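Local atomic coordinates of metallo-beta-lactamase (Serratia marcescens, PDB entry 5B15), a protein that hydrolyses beta-lactam antibiotics with the help of zinc ions, and is captured here with a ring-opened carbapenem in its active site. Residues 3-8 and 42-47; 69-74 and 155-160; 168-173 and 210-215. All coordinates share one frame; numbering follows the deposited sequence.

Contact 1 of 3, residues 3-8 and 42-47; sequences RDWSSP and GTTEKG. With DQM ((2~{S},3~{R},4~{S})-2-[(2~{S},3~{R})-1,3-bis(oxidanyl)-1-oxidanylidene-butan-2-yl]-3-methyl-4-[(3~{S},5~{S})-5-[(sulfamoylamino)methyl]pyrrolidin-3-yl]sulfanyl-3,4-dihydro-2~{H}-pyrrole-5-carboxylic acid), chain N.
Thr44 OG1 has two polar partners. Ser6 OG lies 2.7 Å from Thr44 OG1 across the contact, in a bond that either hydroxyl could donate, and Gly47 N donates to Thr44 OG1 over 2.8 Å, a capping bond at the turn that leads into helix 47-57. With chi1 at 58°, the hydroxyl of Thr44 sits between the backbone N and the carbonyl carbon, which leaves the methyl to meet Trp5: Thr44 CG2 is 3.6 Å from Trp5 CB, and the two side chains cross at about a right angle. Lys46 packs its aliphatic chain beside Ser6, Lys46 CB lying 3.7 Å from Ser6 OG, and a bend at chi3 brings CE equally near. The type I turn from Asp4 to Ser7 presents Trp5 and Ser6 together; Asp4 O closes it by accepting from both the N and the OG of Ser7. At its far end the indole meets the ligand edge-on, Trp5 CZ2 standing 3.4 Å from carboxylate oxygen OAD of DQM, while Asp76 also touches the ring. A hydroxyl pair thus ties the N-terminal loop to the start of a helix and probably helps to hold Trp5 beside the bound ligand.

Contact 2 of 3, residues 69-74 and 155-160; sequences LSTHSH and ITWTWQ. With NA (sodium ion), chain E; ZN (zinc ion), chain B.
Ile155 N donates to Thr71 O over 2.9 Å, joining segment 155-160, part of a strand, to segment 69-74, and the indole Trp157 NE1 reaches Ser70 O in a weak bond of 3.1 Å. A CA-H...O contact, Thr71 CA to Ile155 O at 3.4 Å, runs beside them. The Thr71 hydroxyl turns instead to Asp41, while its methyl CG2 faces Trp157 CD1.

Apolar packing centres on the Trp157 ring, which is sandwiched. Leu69 CB forms a CH-pi contact over one face, 3.8 Å from the centroid of the six-membered ring, and Ile155 CG2 of the indole's own strand covers the opposite face. With CG anti to the carbonyl carbon (chi1 -50°), Leu69 lays CD1 and CD2 along the same face of the benzene ring as its CB.

Two metal ions are bound by segment 69-74. Ser70 O (2.8 Å) and Thr71 O (3.0 Å) coordinate a sodium ion together with Gly153 O and water 1, which also donates to Ser70 OG; both carbonyls therefore serve an indole or backbone N-H and a cation at once. Further along, His72 NE2 and His74 ND1 each bind zinc at 2.0 Å, with His150 and water 2 completing the site. Asp174 holds His72 ND1 and Asp111 holds His74 NE2, fixing the ring rotations. This histidine-rich loop at the end of a strand is the HxHxDH motif of the metallo-beta-lactamase fold.

Contact 3 of 3, residues 168-173 and 210-215; sequences KDVVFA and IAIAAH. With ZN (zinc ion), chain C; DQM ((2~{S},3~{R},4~{S})-2-[(2~{S},3~{R})-1,3-bis(oxidanyl)-1-oxidanylidene-butan-2-yl]-3-methyl-4-[(3~{S},5~{S})-5-[(sulfamoylamino)methyl]pyrrolidin-3-yl]sulfanyl-3,4-dihydro-2~{H}-pyrrole-5-carboxylic acid), chain N.
Val171 is bonded to strand 210-213 through both its backbone N and O: Val171 N donates to Ile210 O and Ile212 N to Val171 O, each over 2.8 Å. Ile210 N to Asp169 O, Ala173 N to Ile212 O and Ala214 N to Ala173 O continue the pattern. Strands 166-173 and 210-213 are parallel neighbours, their segments here 19° apart in direction, joined by a beta-alpha-beta crossover through helix 190-205, with 210-213 at the edge of its sheet.

Apolar contacts gather on the face of Val170, Phe172, Ile210 and Ile212. Val170 CG1 meets Ile212 CD1 at 3.9 Å. Phe172 swings CG away from its backbone N (chi1 -164°), placing its ring with Ile212 O over one face, toward the rim, and with Phe172 CD2 4.1 Å from Ile212 CG2. The other face carries Val171, Ala173, Ala211 and Ala213, the first three packed by helix 241-259.

Past the strand, His215 NE2 binds the second zinc at 2.1 Å, beside Asp76 and His77. Pyrroline nitrogen NAN and carboxylate oxygen OAE of DQM coordinate the same ion, as does water 2, and DQM CAW sits over the centre of the imidazole face.

The three contacts follow one another along the chain, each closing before the next opens. Contacts 2 and 3, centres about 10 Å apart, share one sheet: strands 155-163 and 166-173 are neighbours in it, and Phe172 packs on Thr71. The loop 69-74 of contact 2 follows a strand of the other sheet, so that contact spans the two. Contact 1 lies farther out, its centre about 17 Å from that of contact 2 and 19 Å from that of contact 3, yet Trp5 packs against His215. Water 2 links the zinc of contact 2 to that of contact 3, while DQM is touched by all three, so strand ends and the N-terminal loop converge on one dinuclear active site.

Contact 1 of 3, residues 3-8 and 42-47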
loop_
_atom_site.group_PDB
_atom_site.type_symbol
_atom_site.label_atom_id
_atom_site.label_comp_id
_atom_site.label_asym_id
_atom_site.label_seq_id
_atom_site.Cartn_x
_atom_site.Cartn_y
_atom_site.Cartn_z
ATOM N N ARG A 3 -17.840 -2.278 3.480
ATOM C CA ARG A 3 -16.425 -1.969 3.105
ATOM C C ARG A 3 -15.631 -1.599 4.349
ATOM O O ARG A 3 -14.851 -0.655 4.344
ATOM C CB ARG A 3 -16.344 -0.857 2.051
ATOM C CG ARG A 3 -17.226 -1.081 0.822
ATOM C CD ARG A 3 -16.614 -0.573 -0.474
ATOM N NE ARG A 3 -17.176 -1.241 -1.655
ATOM C CZ ARG A 3 -16.713 -2.378 -2.167
ATOM N NH1 ARG A 3 -15.690 -3.005 -1.605
ATOM N NH2 ARG A 3 -17.253 -2.882 -3.258
ATOM N N ASP A 4 -15.854 -2.335 5.436
ATOM C CA ASP A 4 -15.006 -2.262 6.611
ATOM C C ASP A 4 -13.619 -2.849 6.300
ATOM O O ASP A 4 -13.389 -3.556 5.287
ATOM C CB ASP A 4 -15.641 -3.011 7.798
ATOM C CG ASP A 4 -16.883 -2.300 8.389
ATOM O OD1 ASP A 4 -17.000 -1.055 8.290
ATOM O OD2 ASP A 4 -17.645 -2.991 9.114
ATOM N N TRP A 5 -12.666 -2.504 7.157
ATOM C CA TRP A 5 -11.290 -2.903 6.943
ATOM C C TRP A 5 -11.100 -4.391 6.770
ATOM O O TRP A 5 -10.158 -4.816 6.112
ATOM C CB TRP A 5 -10.400 -2.501 8.093
ATOM C CG TRP A 5 -10.183 -1.055 8.312
ATOM C CD1 TRP A 5 -10.529 -0.019 7.496
ATOM C CD2 TRP A 5 -9.565 -0.484 9.466
ATOM N NE1 TRP A 5 -10.135 1.173 8.081
ATOM C CE2 TRP A 5 -9.554 0.903 9.287
ATOM C CE3 TRP A 5 -9.014 -1.027 10.637
ATOM C CZ2 TRP A 5 -8.994 1.765 10.237
ATOM C CZ3 TRP A 5 -8.479 -0.160 11.596
ATOM C CH2 TRP A 5 -8.500 1.208 11.393
ATOM N N SER A 6 -11.921 -5.193 7.461
ATOM C CA SER A 6 -11.753 -6.625 7.421
ATOM C C SER A 6 -12.791 -7.344 6.550
ATOM O O SER A 6 -12.868 -8.590 6.613
ATOM C CB SER A 6 -11.814 -7.204 8.841
ATOM O OG SER A 6 -10.848 -6.571 9.706
ATOM N N SER A 7 -13.589 -6.596 5.802
ATOM C CA SER A 7 -14.714 -7.211 5.099
ATOM C C SER A 7 -14.234 -8.141 4.009
ATOM O O SER A 7 -13.391 -7.764 3.201
ATOM C CB SER A 7 -15.655 -6.149 4.536
ATOM O OG SER A 7 -15.014 -5.219 3.729
ATOM N N PRO A 8 -14.921 -9.266 3.815
ATOM C CA PRO A 8 -14.699 -10.030 2.592
ATOM C C PRO A 8 -14.924 -9.225 1.335
ATOM O O PRO A 8 -15.721 -8.277 1.316
ATOM C CB PRO A 8 -15.718 -11.182 2.719
ATOM C CG PRO A 8 -15.819 -11.404 4.199
ATOM C CD PRO A 8 -15.749 -10.015 4.796
ATOM N N GLY A 42 -1.106 -6.490 3.873
ATOM C CA GLY A 42 -1.815 -7.594 4.544
ATOM C C GLY A 42 -3.224 -7.315 4.984
ATOM O O GLY A 42 -3.911 -8.219 5.425
ATOM N N THR A 43 -3.649 -6.060 4.938
ATOM C CA THR A 43 -4.871 -5.568 5.599
ATOM C C THR A 43 -4.739 -5.773 7.102
ATOM O O THR A 43 -3.665 -5.550 7.658
ATOM C CB THR A 43 -6.175 -6.109 4.945
ATOM O OG1 THR A 43 -6.499 -7.414 5.412
ATOM C CG2 THR A 43 -6.055 -6.089 3.427
ATOM N N THR A 44 -5.874 -6.014 7.771
ATOM C CA THR A 44 -5.913 -6.174 9.228
ATOM C C THR A 44 -5.566 -7.583 9.623
ATOM O O THR A 44 -5.541 -8.464 8.791
ATOM C CB THR A 44 -7.292 -5.860 9.774
ATOM O OG1 THR A 44 -8.210 -6.740 9.133
ATOM C CG2 THR A 44 -7.754 -4.470 9.489
ATOM N N GLU A 45 -5.464 -7.844 10.934
ATOM C CA GLU A 45 -5.250 -9.185 11.410
ATOM C C GLU A 45 -6.404 -10.144 10.987
ATOM O O GLU A 45 -6.170 -11.219 10.438
ATOM C CB GLU A 45 -5.144 -9.150 12.931
ATOM C CG GLU A 45 -4.996 -10.510 13.608
ATOM C CD GLU A 45 -4.933 -10.445 15.120
ATOM O OE1 GLU A 45 -5.148 -9.359 15.702
ATOM O OE2 GLU A 45 -4.488 -11.467 15.667
ATOM N N LYS A 46 -7.644 -9.711 11.207
ATOM C CA LYS A 46 -8.800 -10.480 10.726
ATOM C C LYS A 46 -8.802 -10.588 9.209
ATOM O O LYS A 46 -9.099 -11.649 8.653
ATOM C CB LYS A 46 -10.091 -9.833 11.205
ATOM C CG LYS A 46 -10.389 -10.071 12.674
ATOM C CD LYS A 46 -11.761 -9.507 13.039
ATOM C CE LYS A 46 -11.782 -7.976 13.021
ATOM N NZ LYS A 46 -13.177 -7.472 13.205
ATOM N N GLY A 47 -8.410 -9.500 8.550
ATOM C CA GLY A 47 -8.376 -9.446 7.107
ATOM C C GLY A 47 -7.410 -10.409 6.458
ATOM O O GLY A 47 -7.610 -10.793 5.306
HETATM O OAX DQM N . -7.887 5.106 11.934
HETATM C CAJ DQM N . -7.992 5.177 10.723
HETATM O OAD DQM N . -9.175 5.198 10.184
HETATM C CAX DQM N . -6.786 5.013 9.816
HETATM C CAT DQM N . -5.506 5.355 10.609
HETATM C CAA DQM N . -5.019 4.116 11.375
HETATM O OAI DQM N . -4.433 5.863 9.793
HETATM C CAY DQM N . -7.068 5.751 8.496
HETATM C CAU DQM N . -7.315 7.279 8.447
HETATM C CAB DQM N . -7.020 8.032 9.739
HETATM N NAN DQM N . -5.966 5.492 7.550
HETATM C CAS DQM N . -5.685 6.541 6.910
HETATM C CAR DQM N . -4.696 6.505 5.840
HETATM O OAE DQM N . -3.984 5.425 5.682
HETATM O OAH DQM N . -4.558 7.505 5.101
HETATM C CAZ DQM N . -6.440 7.793 7.277
HETATM S SAQ DQM N . -7.335 8.573 5.921
HETATM C CAW DQM N . -8.133 7.246 5.058
HETATM C CAM DQM N . -8.578 7.780 3.704
HETATM N NAO DQM N . -10.021 7.570 3.641
HETATM C CAV DQM N . -10.349 6.440 4.540
HETATM C CAK DQM N . -9.372 6.625 5.713
HETATM C CAL DQM N . -11.842 6.483 4.873
HETATM N NAP DQM N . -12.549 7.687 4.347
HETATM S SBA DQM N . -13.160 7.678 2.818
HETATM O OAF DQM N . -14.122 8.753 2.615
HETATM O OAG DQM N . -12.063 7.749 1.867
HETATM N NAC DQM N . -14.072 6.356 2.629
#

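Contact 2 of 3, residues 69-74 and 155-160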
loop_
_atom_site.group_PDB
_atom_site.type_symbol
_atom_site.label_atom_id
_atom_site.label_comp_id
_atom_site.label_asym_id
_atom_site.label_seq_id
_atom_site.Cartn_x
_atom_site.Cartn_y
_atom_site.Cartn_z
ATOM N N LEU A 69 5.265 -6.961 0.566
ATOM C CA LEU A 69 5.727 -5.576 0.558
ATOM C C LEU A 69 4.783 -4.759 1.395
ATOM O O LEU A 69 3.570 -4.861 1.214
ATOM C CB LEU A 69 5.750 -5.016 -0.888
ATOM C CG LEU A 69 6.467 -5.911 -1.909
ATOM C CD1 LEU A 69 6.494 -5.231 -3.266
ATOM C CD2 LEU A 69 7.864 -6.341 -1.466
ATOM N N SER A 70 5.303 -3.970 2.316
ATOM C CA SER A 70 4.521 -3.095 3.173
ATOM C C SER A 70 4.541 -1.658 2.694
ATOM O O SER A 70 5.638 -1.107 2.497
ATOM C CB SER A 70 5.069 -3.162 4.622
ATOM O OG SER A 70 4.407 -2.249 5.471
ATOM N N THR A 71 3.373 -1.035 2.569
ATOM C CA THR A 71 3.300 0.410 2.390
ATOM C C THR A 71 3.696 1.098 3.684
ATOM O O THR A 71 4.725 1.803 3.757
ATOM C CB THR A 71 1.885 0.857 1.932
ATOM O OG1 THR A 71 0.909 0.348 2.836
ATOM C CG2 THR A 71 1.606 0.446 0.499
ATOM N N HIS A 72 2.885 0.918 4.706
ATOM C CA HIS A 72 3.267 1.454 6.018
ATOM C C HIS A 72 2.652 0.671 7.163
ATOM O O HIS A 72 1.721 -0.123 7.010
ATOM C CB HIS A 72 2.948 2.959 6.091
ATOM C CG HIS A 72 1.508 3.280 6.302
ATOM N ND1 HIS A 72 0.646 3.521 5.260
ATOM C CD2 HIS A 72 0.752 3.324 7.432
ATOM C CE1 HIS A 72 -0.555 3.792 5.744
ATOM N NE2 HIS A 72 -0.518 3.695 7.059
ATOM N N SER A 73 3.189 0.951 8.347
ATOM C CA SER A 73 3.084 0.072 9.523
ATOM C C SER A 73 1.983 0.530 10.469
ATOM O O SER A 73 2.254 0.866 11.623
ATOM C CB SER A 73 4.430 -0.019 10.179
ATOM O OG SER A 73 4.994 1.259 10.386
ATOM N N HIS A 74 0.728 0.580 9.986
ATOM C CA HIS A 74 -0.446 0.745 10.842
ATOM C C HIS A 74 -1.330 -0.487 10.726
ATOM O O HIS A 74 -1.275 -1.219 9.718
ATOM C CB HIS A 74 -1.255 1.990 10.429
ATOM C CG HIS A 74 -0.565 3.276 10.732
ATOM N ND1 HIS A 74 -0.838 4.426 10.038
ATOM C CD2 HIS A 74 0.377 3.602 11.645
ATOM C CE1 HIS A 74 -0.121 5.420 10.535
ATOM N NE2 HIS A 74 0.630 4.943 11.509
ATOM N N ILE A 155 6.454 3.420 2.015
ATOM C CA ILE A 155 6.943 3.111 0.679
ATOM C C ILE A 155 5.747 2.972 -0.289
ATOM O O ILE A 155 4.729 2.316 0.029
ATOM C CB ILE A 155 7.774 1.780 0.627
ATOM C CG1 ILE A 155 9.004 1.882 1.533
ATOM C CG2 ILE A 155 8.154 1.441 -0.825
ATOM C CD1 ILE A 155 10.151 2.708 0.977
ATOM N N THR A 156 5.873 3.626 -1.443
ATOM C CA THR A 156 4.977 3.447 -2.599
ATOM C C THR A 156 5.699 2.530 -3.588
ATOM O O THR A 156 6.902 2.707 -3.838
ATOM C CB THR A 156 4.682 4.842 -3.186
ATOM O OG1 THR A 156 3.818 5.531 -2.280
ATOM C CG2 THR A 156 4.049 4.775 -4.522
ATOM N N TRP A 157 5.013 1.524 -4.117
ATOM C CA TRP A 157 5.637 0.441 -4.886
ATOM C C TRP A 157 5.151 0.491 -6.329
ATOM O O TRP A 157 3.975 0.746 -6.572
ATOM C CB TRP A 157 5.266 -0.916 -4.267
ATOM C CG TRP A 157 5.654 -1.039 -2.828
ATOM C CD1 TRP A 157 4.841 -0.822 -1.736
ATOM C CD2 TRP A 157 6.896 -1.516 -2.296
ATOM N NE1 TRP A 157 5.514 -1.116 -0.576
ATOM C CE2 TRP A 157 6.753 -1.573 -0.891
ATOM C CE3 TRP A 157 8.099 -1.957 -2.861
ATOM C CZ2 TRP A 157 7.781 -2.033 -0.053
ATOM C CZ3 TRP A 157 9.103 -2.435 -2.010
ATOM C CH2 TRP A 157 8.915 -2.484 -0.631
ATOM N N THR A 158 6.061 0.347 -7.286
ATOM C CA THR A 158 5.679 0.444 -8.699
ATOM C C THR A 158 6.178 -0.762 -9.503
ATOM O O THR A 158 7.219 -1.362 -9.211
ATOM C CB THR A 158 6.167 1.723 -9.325
ATOM O OG1 THR A 158 7.606 1.790 -9.328
ATOM C CG2 THR A 158 5.647 2.922 -8.585
ATOM N N TRP A 159 5.471 -1.096 -10.567
ATOM C CA TRP A 159 5.874 -2.165 -11.479
ATOM C C TRP A 159 5.154 -2.000 -12.812
ATOM O O TRP A 159 4.335 -1.114 -12.972
ATOM C CB TRP A 159 5.573 -3.513 -10.864
ATOM C CG TRP A 159 4.111 -3.723 -10.553
ATOM C CD1 TRP A 159 3.166 -4.259 -11.388
ATOM C CD2 TRP A 159 3.439 -3.469 -9.306
ATOM N NE1 TRP A 159 1.947 -4.283 -10.761
ATOM C CE2 TRP A 159 2.103 -3.881 -9.462
ATOM C CE3 TRP A 159 3.841 -2.949 -8.091
ATOM C CZ2 TRP A 159 1.172 -3.788 -8.433
ATOM C CZ3 TRP A 159 2.932 -2.897 -7.052
ATOM C CH2 TRP A 159 1.609 -3.314 -7.232
ATOM N N GLN A 160 5.428 -2.880 -13.759
ATOM C CA GLN A 160 4.731 -2.932 -15.017
ATOM C C GLN A 160 3.967 -4.226 -15.098
ATOM O O GLN A 160 4.531 -5.276 -14.773
ATOM C CB GLN A 160 5.747 -2.898 -16.166
ATOM C CG GLN A 160 5.183 -2.943 -17.560
ATOM C CD GLN A 160 6.290 -2.948 -18.613
ATOM O OE1 GLN A 160 6.568 -1.916 -19.219
ATOM N NE2 GLN A 160 6.977 -4.098 -18.772
HETATM NA NA NA E . 7.331 0.414 4.120
HETATM ZN ZN ZN B . -1.866 4.634 8.271
HETATM O O HOH W 1 5.997 -0.255 6.516
HETATM O O HOH W 2 -3.561 3.958 8.192
#

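Contact 3 of 3, residues 168-173 and 210-215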
loop_
_atom_site.group_PDB
_atom_site.type_symbol
_atom_site.label_atom_id
_atom_site.label_comp_id
_atom_site.label_asym_id
_atom_site.label_seq_id
_atom_site.Cartn_x
_atom_site.Cartn_y
_atom_site.Cartn_z
ATOM N N LYS A 168 1.257 -1.577 -18.884
ATOM C CA LYS A 168 0.887 -0.387 -18.116
ATOM C C LYS A 168 1.774 -0.292 -16.883
ATOM O O LYS A 168 2.152 -1.320 -16.266
ATOM C CB LYS A 168 -0.568 -0.454 -17.685
ATOM C CG LYS A 168 -1.539 -0.682 -18.824
ATOM C CD LYS A 168 -1.761 0.558 -19.627
ATOM C CE LYS A 168 -2.940 0.364 -20.579
ATOM N NZ LYS A 168 -2.780 1.290 -21.709
ATOM N N ASP A 169 2.064 0.951 -16.515
ATOM C CA ASP A 169 2.774 1.252 -15.267
ATOM C C ASP A 169 1.785 1.325 -14.116
ATOM O O ASP A 169 0.828 2.123 -14.152
ATOM C CB ASP A 169 3.558 2.543 -15.409
ATOM C CG ASP A 169 4.662 2.437 -16.434
ATOM O OD1 ASP A 169 5.267 1.372 -16.568
ATOM O OD2 ASP A 169 4.881 3.404 -17.170
ATOM N N VAL A 170 1.969 0.454 -13.125
ATOM C CA VAL A 170 1.078 0.289 -11.975
ATOM C C VAL A 170 1.770 0.841 -10.730
ATOM O O VAL A 170 2.971 0.653 -10.530
ATOM C CB VAL A 170 0.746 -1.189 -11.771
ATOM C CG1 VAL A 170 -0.244 -1.391 -10.648
ATOM C CG2 VAL A 170 0.227 -1.812 -13.056
ATOM N N VAL A 171 1.007 1.560 -9.911
ATOM C CA VAL A 171 1.491 2.162 -8.695
ATOM C C VAL A 171 0.579 1.722 -7.542
ATOM O O VAL A 171 -0.639 1.937 -7.614
ATOM C CB VAL A 171 1.439 3.711 -8.786
ATOM C CG1 VAL A 171 1.889 4.346 -7.476
ATOM C CG2 VAL A 171 2.257 4.200 -9.966
ATOM N N PHE A 172 1.147 1.129 -6.490
ATOM C CA PHE A 172 0.460 0.883 -5.241
ATOM C C PHE A 172 0.843 2.036 -4.326
ATOM O O PHE A 172 1.971 2.107 -3.825
ATOM C CB PHE A 172 0.808 -0.500 -4.662
ATOM C CG PHE A 172 -0.128 -0.980 -3.581
ATOM C CD1 PHE A 172 -0.233 -0.294 -2.361
ATOM C CD2 PHE A 172 -0.975 -2.041 -3.807
ATOM C CE1 PHE A 172 -1.103 -0.733 -1.350
ATOM C CE2 PHE A 172 -1.800 -2.508 -2.791
ATOM C CZ PHE A 172 -1.897 -1.836 -1.592
ATOM N N ALA A 173 -0.073 2.993 -4.193
ATOM C CA ALA A 173 0.201 4.284 -3.599
ATOM C C ALA A 173 0.008 4.209 -2.077
ATOM O O ALA A 173 -1.107 3.937 -1.589
ATOM C CB ALA A 173 -0.735 5.340 -4.185
ATOM N N ILE A 210 -2.014 3.090 -13.818
ATOM C CA ILE A 210 -3.015 2.513 -12.919
ATOM C C ILE A 210 -2.533 2.728 -11.516
ATOM O O ILE A 210 -1.488 2.197 -11.132
ATOM C CB ILE A 210 -3.182 1.007 -13.148
ATOM C CG1 ILE A 210 -3.684 0.748 -14.564
ATOM C CG2 ILE A 210 -4.098 0.407 -12.117
ATOM C CD1 ILE A 210 -3.615 -0.695 -15.010
ATOM N N ALA A 211 -3.300 3.490 -10.738
ATOM C CA ALA A 211 -2.985 3.644 -9.312
ATOM C C ALA A 211 -3.960 2.862 -8.488
ATOM O O ALA A 211 -5.189 2.912 -8.687
ATOM C CB ALA A 211 -3.032 5.080 -8.903
ATOM N N ILE A 212 -3.411 2.110 -7.540
ATOM C CA ILE A 212 -4.166 1.390 -6.526
ATOM C C ILE A 212 -3.774 1.995 -5.193
ATOM O O ILE A 212 -2.640 1.843 -4.776
ATOM C CB ILE A 212 -3.841 -0.139 -6.549
ATOM C CG1 ILE A 212 -4.197 -0.709 -7.895
ATOM C CG2 ILE A 212 -4.548 -0.845 -5.423
ATOM C CD1 ILE A 212 -3.367 -1.848 -8.362
ATOM N N ALA A 213 -4.687 2.738 -4.571
ATOM C CA ALA A 213 -4.369 3.428 -3.315
ATOM C C ALA A 213 -4.594 2.490 -2.126
ATOM O O ALA A 213 -5.506 1.674 -2.150
ATOM C CB ALA A 213 -5.262 4.646 -3.197
ATOM N N ALA A 214 -3.767 2.608 -1.107
ATOM C CA ALA A 214 -3.851 1.738 0.065
ATOM C C ALA A 214 -5.278 1.676 0.629
ATOM O O ALA A 214 -5.778 0.604 1.000
ATOM C CB ALA A 214 -2.851 2.211 1.118
ATOM N N HIS A 215 -5.928 2.842 0.730
ATOM C CA HIS A 215 -7.393 2.886 0.899
ATOM C C HIS A 215 -8.011 3.026 -0.487
ATOM O O HIS A 215 -7.805 4.028 -1.157
ATOM C CB HIS A 215 -7.798 4.085 1.776
ATOM C CG HIS A 215 -7.437 3.913 3.209
ATOM N ND1 HIS A 215 -8.264 3.304 4.128
ATOM C CD2 HIS A 215 -6.281 4.178 3.866
ATOM C CE1 HIS A 215 -7.640 3.209 5.287
ATOM N NE2 HIS A 215 -6.423 3.700 5.147
HETATM ZN ZN ZN C . -4.894 3.631 6.636
HETATM O OAX DQM N . -7.887 5.106 11.934
HETATM C CAJ DQM N . -7.992 5.177 10.723
HETATM O OAD DQM N . -9.175 5.198 10.184
HETATM C CAX DQM N . -6.786 5.013 9.816
HETATM C CAT DQM N . -5.506 5.355 10.609
HETATM C CAA DQM N . -5.019 4.116 11.375
HETATM O OAI DQM N . -4.433 5.863 9.793
HETATM C CAY DQM N . -7.068 5.751 8.496
HETATM C CAU DQM N . -7.315 7.279 8.447
HETATM C CAB DQM N . -7.020 8.032 9.739
HETATM N NAN DQM N . -5.966 5.492 7.550
HETATM C CAS DQM N . -5.685 6.541 6.910
HETATM C CAR DQM N . -4.696 6.505 5.840
HETATM O OAE DQM N . -3.984 5.425 5.682
HETATM O OAH DQM N . -4.558 7.505 5.101
HETATM C CAZ DQM N . -6.440 7.793 7.277
HETATM S SAQ DQM N . -7.335 8.573 5.921
HETATM C CAW DQM N . -8.133 7.246 5.058
HETATM C CAM DQM N . -8.578 7.780 3.704
HETATM N NAO DQM N . -10.021 7.570 3.641
HETATM C CAV DQM N . -10.349 6.440 4.540
HETATM C CAK DQM N . -9.372 6.625 5.713
HETATM C CAL DQM N . -11.842 6.483 4.873
HETATM N NAP DQM N . -12.549 7.687 4.347
HETATM S SBA DQM N . -13.160 7.678 2.818
HETATM O OAF DQM N . -14.122 8.753 2.615
HETATM O OAG DQM N . -12.063 7.749 1.867
HETATM N NAC DQM N . -14.072 6.356 2.629
HETATM O O HOH W 2 -3.561 3.958 8.192
#